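Local coordinates for protein cellobiose 2-epimerase (PDB 5ZIG) that probably catalyses the reversible epimerisation of cellobiose to 4-O-beta-D-glucopyranosyl-D-mannose, at residues 157-165 against 237-245. Numbering follows the deposited sequence. Where two conformers were deposited one is given.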
ATOM      1  N   ARG A 157       7.720 -14.701  12.654  1.00 36.25           N
ATOM      2  CA  ARG A 157       7.852 -13.915  13.874  1.00 42.85           C
ATOM      3  C   ARG A 157       9.181 -14.194  14.565  1.00 37.74           C
ATOM      4  O   ARG A 157       9.549 -15.351  14.797  1.00 28.83           O
ATOM      5  CB  ARG A 157       6.699 -14.201  14.835  1.00 38.77           C
ATOM      6  CG  ARG A 157       5.481 -13.318  14.625  1.00 31.54           C
ATOM      7  CD  ARG A 157       5.662 -11.866  15.136  1.00 37.49           C
ATOM      8  NE  ARG A 157       6.505 -11.737  16.327  1.00 35.50           N
ATOM      9  CZ  ARG A 157       6.083 -11.858  17.585  1.00 34.99           C
ATOM     10  NH1 ARG A 157       4.809 -12.127  17.859  1.00 34.10           N
ATOM     11  NH2 ARG A 157       6.943 -11.700  18.577  1.00 27.16           N
ATOM     12  N   ASP A 158       9.893 -13.119  14.887  1.00 30.36           N
ATOM     13  CA  ASP A 158      11.020 -13.164  15.807  1.00 31.85           C
ATOM     14  C   ASP A 158      10.408 -13.131  17.205  1.00 32.22           C
ATOM     15  O   ASP A 158       9.978 -12.077  17.672  1.00 25.45           O
ATOM     16  CB  ASP A 158      11.943 -11.978  15.543  1.00 25.91           C
ATOM     17  CG  ASP A 158      13.098 -11.876  16.540  1.00 30.97           C
ATOM     18  OD1 ASP A 158      13.993 -11.041  16.276  1.00 30.55           O
ATOM     19  OD2 ASP A 158      13.138 -12.616  17.563  1.00 28.03           O
ATOM     20  N   ARG A 159      10.359 -14.292  17.863  0.52 34.36           N
ATOM     21  CA  ARG A 159       9.733 -14.377  19.174  0.52 34.78           C
ATOM     22  C   ARG A 159      10.648 -13.907  20.293  0.52 33.34           C
ATOM     23  O   ARG A 159      10.174 -13.715  21.416  0.52 32.70           O
ATOM     24  CB  ARG A 159       9.269 -15.804  19.441  0.52 35.51           C
ATOM     25  CG  ARG A 159       8.372 -16.379  18.345  0.52 37.16           C
ATOM     26  CD  ARG A 159       6.950 -15.805  18.390  0.52 36.50           C
ATOM     27  NE  ARG A 159       6.024 -16.620  17.605  0.52 33.26           N
ATOM     28  CZ  ARG A 159       4.784 -16.265  17.283  0.52 35.67           C
ATOM     29  NH1 ARG A 159       4.291 -15.097  17.678  0.52 40.71           N
ATOM     30  NH2 ARG A 159       4.032 -17.082  16.555  0.52 29.38           N
ATOM     31  N   ARG A 160      11.937 -13.710  20.017  1.00 32.51           N
ATOM     32  CA  ARG A 160      12.839 -13.144  21.012  1.00 31.74           C
ATOM     33  C   ARG A 160      12.708 -11.627  21.092  1.00 36.54           C
ATOM     34  O   ARG A 160      12.527 -11.066  22.181  1.00 35.08           O
ATOM     35  CB  ARG A 160      14.275 -13.543  20.676  1.00 40.04           C
ATOM     36  CG  ARG A 160      15.345 -13.040  21.626  1.00 46.94           C
ATOM     37  CD  ARG A 160      16.624 -13.848  21.407  1.00 57.88           C
ATOM     38  NE  ARG A 160      17.825 -13.191  21.919  1.00 71.36           N
ATOM     39  CZ  ARG A 160      18.946 -13.023  21.219  1.00 73.76           C
ATOM     40  NH1 ARG A 160      19.027 -13.457  19.965  1.00 65.54           N
ATOM     41  NH2 ARG A 160      19.988 -12.417  21.775  1.00 75.30           N
ATOM     42  N   HIS A 161      12.802 -10.941  19.949  1.00 37.37           N
ATOM     43  CA  HIS A 161      12.857  -9.489  19.925  1.00 31.17           C
ATOM     44  C   HIS A 161      11.610  -8.826  19.363  1.00 33.09           C
ATOM     45  O   HIS A 161      11.567  -7.597  19.310  1.00 30.67           O
ATOM     46  CB  HIS A 161      14.079  -9.015  19.131  1.00 29.89           C
ATOM     47  CG  HIS A 161      15.374  -9.202  19.862  1.00 34.86           C
ATOM     48  ND1 HIS A 161      16.237 -10.248  19.598  1.00 38.21           N
ATOM     49  CD2 HIS A 161      15.944  -8.488  20.862  1.00 32.79           C
ATOM     50  CE1 HIS A 161      17.287 -10.161  20.397  1.00 33.43           C
ATOM     51  NE2 HIS A 161      17.133  -9.100  21.172  1.00 32.42           N
ATOM     52  N   GLY A 162      10.598  -9.589  18.967  1.00 25.58           N
ATOM     53  CA  GLY A 162       9.381  -9.026  18.420  1.00 28.57           C
ATOM     54  C   GLY A 162       9.534  -8.759  16.933  1.00 20.70           C
ATOM     55  O   GLY A 162      10.625  -8.801  16.379  1.00 29.99           O
ATOM     56  N   GLY A 163       8.412  -8.486  16.269  1.00 23.92           N
ATOM     57  CA  GLY A 163       8.467  -8.168  14.847  1.00 21.48           C
ATOM     58  C   GLY A 163       8.718  -9.418  14.012  1.00 28.37           C
ATOM     59  O   GLY A 163       8.605 -10.546  14.497  1.00 24.39           O
ATOM     60  N   TYR A 164       9.072  -9.197  12.740  1.00 21.98           N
ATOM     61  CA  TYR A 164       9.166 -10.227  11.710  1.00 25.42           C
ATOM     62  C   TYR A 164      10.482 -10.105  10.944  1.00 32.33           C
ATOM     63  O   TYR A 164      10.919  -9.000  10.606  1.00 31.95           O
ATOM     64  CB  TYR A 164       7.992 -10.162  10.674  1.00 20.24           C
ATOM     65  CG  TYR A 164       6.607 -10.282  11.294  1.00 22.37           C
ATOM     66  CD1 TYR A 164       5.874 -11.461  11.167  1.00 29.72           C
ATOM     67  CD2 TYR A 164       6.039  -9.232  11.996  1.00 25.26           C
ATOM     68  CE1 TYR A 164       4.648 -11.598  11.742  1.00 26.75           C
ATOM     69  CE2 TYR A 164       4.785  -9.356  12.571  1.00 30.15           C
ATOM     70  CZ  TYR A 164       4.099 -10.551  12.441  1.00 26.19           C
ATOM     71  OH  TYR A 164       2.855 -10.725  13.004  1.00 31.07           O
ATOM     72  N   TYR A 165      11.104 -11.255  10.673  1.00 27.18           N
ATOM     73  CA  TYR A 165      12.218 -11.289   9.737  1.00 26.08           C
ATOM     74  C   TYR A 165      11.747 -10.849   8.357  1.00 31.93           C
ATOM     75  O   TYR A 165      10.603 -11.083   7.960  1.00 30.28           O
ATOM     76  CB  TYR A 165      12.809 -12.693   9.677  1.00 22.41           C
ATOM     77  CG  TYR A 165      13.347 -13.110  11.018  1.00 30.70           C
ATOM     78  CD1 TYR A 165      14.575 -12.645  11.453  1.00 35.27           C
ATOM     79  CD2 TYR A 165      12.599 -13.918  11.884  1.00 20.65           C
ATOM     80  CE1 TYR A 165      15.070 -12.996  12.687  1.00 36.54           C
ATOM     81  CE2 TYR A 165      13.088 -14.264  13.122  1.00 32.10           C
ATOM     82  CZ  TYR A 165      14.336 -13.807  13.515  1.00 36.46           C
ATOM     83  OH  TYR A 165      14.864 -14.141  14.746  1.00 38.13           O
ATOM     84  N   TYR A 237      15.236   1.202   8.739  1.00 35.95           N
ATOM     85  CA  TYR A 237      15.963  -0.057   8.725  1.00 38.56           C
ATOM     86  C   TYR A 237      16.475  -0.381  10.123  1.00 37.61           C
ATOM     87  O   TYR A 237      16.981   0.500  10.824  1.00 33.93           O
ATOM     88  CB  TYR A 237      17.143   0.015   7.744  1.00 37.99           C
ATOM     89  CG  TYR A 237      16.788   0.406   6.317  1.00 35.44           C
ATOM     90  CD1 TYR A 237      15.907  -0.369   5.559  1.00 28.39           C
ATOM     91  CD2 TYR A 237      17.369   1.522   5.712  1.00 37.19           C
ATOM     92  CE1 TYR A 237      15.589  -0.030   4.251  1.00 27.32           C
ATOM     93  CE2 TYR A 237      17.063   1.871   4.395  1.00 25.78           C
ATOM     94  CZ  TYR A 237      16.176   1.086   3.675  1.00 31.42           C
ATOM     95  OH  TYR A 237      15.875   1.422   2.372  1.00 40.40           O
ATOM     96  N   PHE A 238      16.363  -1.653  10.522  1.00 31.62           N
ATOM     97  CA  PHE A 238      16.618  -2.020  11.912  1.00 34.82           C
ATOM     98  C   PHE A 238      17.334  -3.365  12.014  1.00 33.46           C
ATOM     99  O   PHE A 238      17.063  -4.292  11.245  1.00 27.32           O
ATOM    100  CB  PHE A 238      15.306  -2.080  12.708  1.00 29.94           C
ATOM    101  CG  PHE A 238      14.472  -0.821  12.613  1.00 28.40           C
ATOM    102  CD1 PHE A 238      13.590  -0.634  11.565  1.00 27.98           C
ATOM    103  CD2 PHE A 238      14.573   0.168  13.588  1.00 23.70           C
ATOM    104  CE1 PHE A 238      12.815   0.543  11.481  1.00 36.80           C
ATOM    105  CE2 PHE A 238      13.810   1.324  13.522  1.00 27.88           C
ATOM    106  CZ  PHE A 238      12.925   1.516  12.466  1.00 29.11           C
ATOM    107  N   ALA A 239      18.233  -3.467  12.999  1.00 31.13           N
ATOM    108  CA  ALA A 239      18.862  -4.740  13.343  1.00 32.17           C
ATOM    109  C   ALA A 239      17.834  -5.692  13.948  1.00 27.81           C
ATOM    110  O   ALA A 239      16.678  -5.336  14.188  1.00 27.98           O
ATOM    111  CB  ALA A 239      20.020  -4.534  14.324  1.00 27.92           C
ATOM    112  N   GLU A 240      18.281  -6.922  14.226  1.00 22.71           N
ATOM    113  CA  GLU A 240      17.396  -7.913  14.827  1.00 28.74           C
ATOM    114  C   GLU A 240      16.836  -7.416  16.154  1.00 30.94           C
ATOM    115  O   GLU A 240      15.624  -7.507  16.395  1.00 32.80           O
ATOM    116  CB  GLU A 240      18.137  -9.240  15.011  1.00 36.15           C
ATOM    117  CG  GLU A 240      17.224 -10.446  15.105  1.00 44.23           C
ATOM    118  CD  GLU A 240      17.912 -11.664  15.712  1.00 46.32           C
ATOM    119  OE1 GLU A 240      19.029 -11.508  16.258  1.00 42.07           O
ATOM    120  OE2 GLU A 240      17.331 -12.773  15.636  1.00 41.11           O
ATOM    121  N   ASP A 241      17.696  -6.846  17.014  1.00 26.87           N
ATOM    122  CA  ASP A 241      17.272  -6.281  18.288  1.00 32.26           C
ATOM    123  C   ASP A 241      16.704  -4.859  18.152  1.00 35.34           C
ATOM    124  O   ASP A 241      16.622  -4.148  19.161  1.00 31.77           O
ATOM    125  CB  ASP A 241      18.430  -6.295  19.296  1.00 33.78           C
ATOM    126  CG  ASP A 241      19.585  -5.383  18.895  1.00 38.10           C
ATOM    127  OD1 ASP A 241      19.497  -4.668  17.870  1.00 33.79           O
ATOM    128  OD2 ASP A 241      20.603  -5.384  19.614  1.00 35.19           O
ATOM    129  N   TRP A 242      16.346  -4.433  16.938  1.00 30.28           N
ATOM    130  CA  TRP A 242      15.627  -3.183  16.644  1.00 30.71           C
ATOM    131  C   TRP A 242      16.518  -1.952  16.721  1.00 30.03           C
ATOM    132  O   TRP A 242      16.022  -0.835  16.689  1.00 28.86           O
ATOM    133  CB  TRP A 242      14.399  -2.996  17.543  1.00 27.79           C
ATOM    134  CG  TRP A 242      13.304  -3.894  17.115  1.00 23.71           C
ATOM    135  CD1 TRP A 242      12.873  -5.034  17.748  1.00 29.60           C
ATOM    136  CD2 TRP A 242      12.520  -3.772  15.921  1.00 29.01           C
ATOM    137  NE1 TRP A 242      11.854  -5.611  17.022  1.00 32.94           N
ATOM    138  CE2 TRP A 242      11.615  -4.854  15.901  1.00 27.00           C
ATOM    139  CE3 TRP A 242      12.489  -2.844  14.867  1.00 35.81           C
ATOM    140  CZ2 TRP A 242      10.694  -5.036  14.873  1.00 35.97           C
ATOM    141  CZ3 TRP A 242      11.569  -3.021  13.856  1.00 36.85           C
ATOM    142  CH2 TRP A 242      10.690  -4.116  13.858  1.00 38.26           C
ATOM    143  N   ALA A 243      17.825  -2.126  16.804  1.00 30.38           N
ATOM    144  CA  ALA A 243      18.711  -0.988  16.686  1.00 29.27           C
ATOM    145  C   ALA A 243      18.539  -0.351  15.306  1.00 33.49           C
ATOM    146  O   ALA A 243      18.418  -1.064  14.296  1.00 23.68           O
ATOM    147  CB  ALA A 243      20.165  -1.420  16.917  1.00 24.38           C
ATOM    148  N   PRO A 244      18.498   0.982  15.226  1.00 40.41           N
ATOM    149  CA  PRO A 244      18.409   1.653  13.921  1.00 37.19           C
ATOM    150  C   PRO A 244      19.616   1.370  13.034  1.00 34.73           C
ATOM    151  O   PRO A 244      20.764   1.414  13.478  1.00 36.92           O
ATOM    152  CB  PRO A 244      18.339   3.134  14.301  1.00 30.83           C
ATOM    153  CG  PRO A 244      17.790   3.119  15.699  1.00 28.85           C
ATOM    154  CD  PRO A 244      18.371   1.931  16.345  1.00 29.84           C
ATOM    155  N   MET A 245      19.355   1.096  11.763  1.00 31.38           N
ATOM    156  CA  MET A 245      20.419   0.950  10.781  1.00 41.18           C
ATOM    157  C   MET A 245      20.252   1.998   9.688  1.00 46.89           C
ATOM    158  O   MET A 245      19.129   2.284   9.262  1.00 56.92           O
ATOM    159  CB  MET A 245      20.424  -0.453  10.170  1.00 41.93           C
ATOM    160  CG  MET A 245      20.768  -1.544  11.164  1.00 38.03           C
ATOM    161  SD  MET A 245      20.523  -3.198  10.484  1.00 35.44           S
ATOM    162  CE  MET A 245      21.753  -3.240   9.171  1.00 35.87           C
TER
HETATM  163  O   HOH W   1      15.884 -14.333  17.781  1.00 58.07           O
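Glu240 turns CG away from its backbone N (chi1 -157°) and runs out extended, so that its carboxylate crosses to the loop 157-165 and meets Tyr165, whose CG lies anti to the carbonyl carbon (chi1 -62°), which carries the hydroxyl end of the ring toward Glu240. Tyr165 OH donates to Glu240 OE2 at 3.0 Å, on the lone pair that faces away from the other oxygen; the acceptor lies at the edge of the phenol ring, in its plane. One water donates to both Glu240 OE2 and Asp158 OD2, bridging the two carboxylates. Their like charges come close, with Asp158 OD1 standing 3.8 Å from Glu240 OE2 without bonding to it. Lys189, salt-bridged to Asp158 OD1 and also bonded to Glu240 O, probably offsets that repulsion. Arg160 NH1 is 4.2 Å from Glu240 OE1, which lies well out of the guanidinium plane, a charge attraction at most. With an alanine in place of Glu240, Tyr165 OH and the bridging water would probably lose their shared acceptor, and Arg160 its nearby negative charge. The contact joins two inter-helix loops of the (alpha/alpha)6 barrel of this epimerase family: 157-165 follows helix 139-156, and the type I turn Ala239-Trp242 links strand 237-238 to the weakly bonded strand at about 244-245, antiparallel to it. Within 157-165, Asp158 OD2 accepts from His161 N in an Asx motif. His161 lays one ring face over Asp241, whose CA makes a CH-pi contact 3.9 Å from the ring centroid. Trp242 directs its indole edge at 157-165, NE1 donating weakly to His161 O (3.0 Å) and to Gly162 O (3.5 Å). Beyond them, Gly163 CA meets Trp242 CZ2 edge-on at 3.8 Å. His227 stacks on the indole, and His194 packs edge-to-face with it.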